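Local coordinates for protein flavodoxin (Fusobacterium nucleatum, PDB 6OHK) that binds flavin mononucleotide and carries electrons, probably serving as a low-potential electron donor to a number of redox enzymes, at residues K117-Y127 / R157-E168. The protein carries 1 engineered substitution. Sequence-based numbering, arbitrary orientation.
Sequences KVVGFTSTDGY and RIGDWITEIKKE
Trp161 reaches Gly120 with its indole N-H: NE1 donates to the carbonyl O of Gly120 at 2.8 Å, in the carbonyl plane and on a lone pair, with the acceptor almost level with the indole. Trp161 CG stands anti to its own backbone nitrogen (chi1 -174°), which swings the ring edge to that carbonyl. At strand 117-118, the extended Lys117 presents NZ to Glu168 OE1 (2.9 Å), forming a salt bridge in which NZ comes to OE1 from above the carboxylate plane of the bent Glu168 side chain.

Between these two polar contacts the packing is apolar. The two Val119 methyls part between Ile165 and Glu168, CG2 against Ile165 CG2 (3.9 Å) and CG1 against Glu168 CB. Ile165 CG2 also lies 3.6 Å from Gly120 CA, while Thr122 CG2 touches Trp161 CD1. In this flavodoxin fold, the segment leaving strand 117-118 thus packs along the C-terminal helix 154-166.

The Arg157 guanidinium lies over one face of the Tyr127 ring, shifted toward the hydroxyl end, planes 7° apart, with NH2 3.3 Å from Tyr127 CZ and the phenol OH above the guanidinium centre. The Tyr127 hydroxyl is hydrogen-bonded to Ala144 O, and Arg157 NH1 to Gln150 OE1; a water links Arg157 NH2 to Asp125 O, at the type II turn Thr124-Tyr127, whose tyrosine side chain lies about 10 Å from the FMN.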
loop_
_atom_site.group_PDB
_atom_site.type_symbol
_atom_site.label_atom_id
_atom_site.label_comp_id
_atom_site.label_asym_id
_atom_site.label_seq_id
_atom_site.Cartn_x
_atom_site.Cartn_y
_atom_site.Cartn_z
ATOM N N LYS A 117 5.396 -5.368 -10.786
ATOM C CA LYS A 117 6.531 -5.332 -9.883
ATOM C C LYS A 117 6.119 -4.598 -8.616
ATOM O O LYS A 117 5.629 -3.476 -8.716
ATOM C CB LYS A 117 7.634 -4.532 -10.609
ATOM C CG LYS A 117 8.962 -4.490 -9.957
ATOM C CD LYS A 117 9.977 -3.716 -10.805
ATOM C CE LYS A 117 11.364 -4.025 -10.223
ATOM N NZ LYS A 117 12.475 -3.420 -10.994
ATOM N N VAL A 118 6.380 -5.171 -7.447
ATOM C CA VAL A 118 6.136 -4.513 -6.168
ATOM C C VAL A 118 7.459 -3.989 -5.652
ATOM O O VAL A 118 8.450 -4.738 -5.579
ATOM C CB VAL A 118 5.484 -5.462 -5.148
ATOM C CG1 VAL A 118 5.336 -4.761 -3.802
ATOM C CG2 VAL A 118 4.140 -5.899 -5.698
ATOM N N VAL A 119 7.501 -2.722 -5.317
ATOM C CA VAL A 119 8.701 -2.051 -4.855
ATOM C C VAL A 119 8.479 -1.504 -3.449
ATOM O O VAL A 119 7.350 -1.443 -2.971
ATOM C CB VAL A 119 9.104 -0.926 -5.834
ATOM C CG1 VAL A 119 9.453 -1.504 -7.210
ATOM C CG2 VAL A 119 7.990 0.103 -5.979
ATOM N N GLY A 120 9.553 -1.090 -2.785
ATOM C CA GLY A 120 9.407 -0.525 -1.464
ATOM C C GLY A 120 9.182 -1.531 -0.355
ATOM O O GLY A 120 8.393 -1.277 0.554
ATOM N N PHE A 121 9.861 -2.661 -0.406
ATOM C CA PHE A 121 9.914 -3.514 0.779
ATOM C C PHE A 121 10.598 -2.748 1.916
ATOM O O PHE A 121 11.413 -1.856 1.702
ATOM C CB PHE A 121 10.688 -4.805 0.495
ATOM C CG PHE A 121 9.975 -5.810 -0.323
ATOM C CD1 PHE A 121 8.816 -5.541 -1.018
ATOM C CD2 PHE A 121 10.499 -7.105 -0.380
ATOM C CE1 PHE A 121 8.211 -6.541 -1.748
ATOM C CE2 PHE A 121 9.910 -8.092 -1.111
ATOM C CZ PHE A 121 8.751 -7.821 -1.822
ATOM N N THR A 122 10.254 -3.089 3.154
ATOM C CA THR A 122 10.746 -2.363 4.313
ATOM C C THR A 122 11.293 -3.323 5.364
ATOM O O THR A 122 10.922 -4.494 5.436
ATOM C CB THR A 122 9.677 -1.455 4.941
ATOM O OG1 THR A 122 8.552 -2.231 5.397
ATOM C CG2 THR A 122 9.213 -0.374 3.945
ATOM N N SER A 123 12.196 -2.786 6.173
ATOM C CA SER A 123 12.773 -3.556 7.261
ATOM C C SER A 123 11.754 -3.819 8.357
ATOM O O SER A 123 10.948 -2.951 8.703
ATOM C CB SER A 123 13.916 -2.742 7.847
ATOM O OG SER A 123 14.430 -3.384 9.004
ATOM N N THR A 124 11.843 -5.003 8.961
ATOM C CA THR A 124 11.053 -5.314 10.149
ATOM C C THR A 124 11.637 -4.738 11.447
ATOM O O THR A 124 11.030 -4.904 12.505
ATOM C CB THR A 124 10.861 -6.830 10.311
ATOM O OG1 THR A 124 12.134 -7.456 10.550
ATOM C CG2 THR A 124 10.239 -7.451 9.074
ATOM N N ASP A 125 12.756 -4.036 11.398
ATOM C CA ASP A 125 13.328 -3.466 12.611
ATOM C C ASP A 125 12.359 -2.475 13.248
ATOM O O ASP A 125 11.781 -1.622 12.573
ATOM C CB ASP A 125 14.631 -2.725 12.285
ATOM C CG ASP A 125 15.775 -3.645 11.897
ATOM O OD1 ASP A 125 15.619 -4.877 11.967
ATOM O OD2 ASP A 125 16.838 -3.100 11.517
ATOM N N GLY A 126 12.205 -2.572 14.565
ATOM C CA GLY A 126 11.362 -1.671 15.323
ATOM C C GLY A 126 9.914 -2.061 15.349
ATOM O O GLY A 126 9.097 -1.302 15.874
ATOM N N TYR A 127 9.564 -3.204 14.781
ATOM C CA TYR A 127 8.216 -3.740 14.835
ATOM C C TYR A 127 8.197 -4.978 15.709
ATOM O O TYR A 127 9.196 -5.695 15.828
ATOM C CB TYR A 127 7.740 -4.133 13.448
ATOM C CG TYR A 127 7.534 -3.003 12.497
ATOM C CD1 TYR A 127 6.312 -2.354 12.419
ATOM C CD2 TYR A 127 8.546 -2.594 11.643
ATOM C CE1 TYR A 127 6.110 -1.344 11.499
ATOM C CE2 TYR A 127 8.350 -1.591 10.730
ATOM C CZ TYR A 127 7.145 -0.966 10.653
ATOM O OH TYR A 127 7.013 0.023 9.706
ATOM N N ARG A 157 8.560 7.357 8.170
ATOM C CA ARG A 157 8.359 6.106 7.448
ATOM C C ARG A 157 7.833 6.371 6.051
ATOM O O ARG A 157 8.344 5.811 5.068
ATOM C CB ARG A 157 7.420 5.178 8.203
ATOM C CG ARG A 157 8.069 4.468 9.373
ATOM C CD ARG A 157 7.092 3.672 10.193
ATOM N NE ARG A 157 7.787 2.810 11.138
ATOM C CZ ARG A 157 7.187 2.150 12.120
ATOM N NH1 ARG A 157 5.904 2.313 12.369
ATOM N NH2 ARG A 157 7.893 1.316 12.858
ATOM N N ILE A 158 6.842 7.236 5.935
ATOM C CA ILE A 158 6.282 7.555 4.625
ATOM C C ILE A 158 7.301 8.293 3.766
ATOM O O ILE A 158 7.485 7.962 2.593
ATOM C CB ILE A 158 4.979 8.356 4.769
ATOM C CG1 ILE A 158 3.890 7.520 5.441
ATOM C CG2 ILE A 158 4.517 8.865 3.401
ATOM C CD1 ILE A 158 2.632 8.289 5.733
ATOM N N GLY A 159 7.930 9.341 4.306
ATOM C CA GLY A 159 8.851 10.128 3.486
ATOM C C GLY A 159 9.990 9.296 2.946
ATOM O O GLY A 159 10.355 9.407 1.774
ATOM N N ASP A 160 10.576 8.451 3.785
ATOM C CA ASP A 160 11.655 7.600 3.327
ATOM C C ASP A 160 11.170 6.626 2.265
ATOM O O ASP A 160 11.877 6.334 1.298
ATOM C CB ASP A 160 12.211 6.778 4.484
ATOM C CG ASP A 160 13.028 7.582 5.471
ATOM O OD1 ASP A 160 13.340 8.767 5.221
ATOM O OD2 ASP A 160 13.353 6.973 6.524
ATOM N N TRP A 161 9.969 6.076 2.454
ATOM C CA TRP A 161 9.445 5.091 1.510
ATOM C C TRP A 161 9.128 5.715 0.153
ATOM O O TRP A 161 9.424 5.135 -0.890
ATOM C CB TRP A 161 8.199 4.474 2.135
ATOM C CG TRP A 161 7.587 3.343 1.396
ATOM C CD1 TRP A 161 8.043 2.061 1.356
ATOM C CD2 TRP A 161 6.389 3.370 0.615
ATOM N NE1 TRP A 161 7.203 1.282 0.615
ATOM C CE2 TRP A 161 6.185 2.060 0.132
ATOM C CE3 TRP A 161 5.484 4.363 0.272
ATOM C CZ2 TRP A 161 5.079 1.716 -0.634
ATOM C CZ3 TRP A 161 4.395 4.002 -0.515
ATOM C CH2 TRP A 161 4.219 2.699 -0.942
ATOM N N ILE A 162 8.512 6.894 0.167
ATOM C CA ILE A 162 8.222 7.581 -1.092
ATOM C C ILE A 162 9.518 7.853 -1.857
ATOM O O ILE A 162 9.598 7.655 -3.080
ATOM C CB ILE A 162 7.412 8.860 -0.829
ATOM C CG1 ILE A 162 6.009 8.525 -0.329
ATOM C CG2 ILE A 162 7.360 9.760 -2.060
ATOM C CD1 ILE A 162 5.095 7.858 -1.337
ATOM N N THR A 163 10.566 8.286 -1.149
ATOM C CA THR A 163 11.843 8.518 -1.817
ATOM C C THR A 163 12.349 7.249 -2.484
ATOM O O THR A 163 12.855 7.289 -3.621
ATOM C CB THR A 163 12.845 9.054 -0.804
ATOM O OG1 THR A 163 12.403 10.337 -0.375
ATOM C CG2 THR A 163 14.247 9.191 -1.362
ATOM N N GLU A 164 12.229 6.103 -1.809
ATOM C CA GLU A 164 12.699 4.858 -2.384
ATOM C C GLU A 164 11.882 4.439 -3.589
ATOM O O GLU A 164 12.447 4.058 -4.620
ATOM C CB GLU A 164 12.715 3.746 -1.346
ATOM C CG GLU A 164 13.804 3.901 -0.299
ATOM C CD GLU A 164 15.169 4.206 -0.905
ATOM O OE1 GLU A 164 15.736 5.277 -0.585
ATOM O OE2 GLU A 164 15.653 3.384 -1.714
ATOM N N ILE A 165 10.555 4.465 -3.485
ATOM C CA ILE A 165 9.786 3.900 -4.587
ATOM C C ILE A 165 9.859 4.786 -5.814
ATOM O O ILE A 165 9.773 4.282 -6.950
ATOM C CB ILE A 165 8.342 3.545 -4.223
ATOM C CG1 ILE A 165 7.491 4.787 -3.966
ATOM C CG2 ILE A 165 8.312 2.577 -3.043
ATOM C CD1 ILE A 165 6.033 4.443 -3.639
ATOM N N LYS A 166 10.016 6.090 -5.621
ATOM C CA LYS A 166 10.130 6.975 -6.785
ATOM C C LYS A 166 11.289 6.569 -7.690
ATOM O O LYS A 166 11.232 6.789 -8.909
ATOM C CB LYS A 166 10.292 8.432 -6.335
ATOM C CG LYS A 166 8.998 9.067 -5.920
ATOM C CD LYS A 166 8.996 10.538 -5.666
ATOM C CE LYS A 166 10.144 11.130 -4.919
ATOM N NZ LYS A 166 10.134 12.609 -5.253
ATOM N N LYS A 167 12.334 5.940 -7.162
ATOM C CA LYS A 167 13.474 5.515 -7.949
ATOM C C LYS A 167 13.147 4.441 -8.944
ATOM O O LYS A 167 13.847 4.266 -9.883
ATOM C CB LYS A 167 14.597 5.022 -7.039
ATOM C CG LYS A 167 15.132 6.041 -6.065
ATOM C CD LYS A 167 16.208 5.475 -5.129
ATOM C CE LYS A 167 16.570 6.438 -4.019
ATOM N NZ LYS A 167 17.518 5.886 -3.000
ATOM N N GLU A 168 12.075 3.696 -8.698
ATOM C CA GLU A 168 11.636 2.638 -9.591
ATOM C C GLU A 168 10.430 3.016 -10.453
ATOM O O GLU A 168 10.081 2.330 -11.322
ATOM C CB GLU A 168 11.348 1.354 -8.818
ATOM C CG GLU A 168 12.605 0.601 -8.412
ATOM C CD GLU A 168 13.400 -0.099 -9.531
ATOM O OE1 GLU A 168 12.872 -0.586 -10.492
ATOM O OE2 GLU A 168 14.571 -0.180 -9.438
HETATM O O HOH W 1 10.710 0.877 12.784
#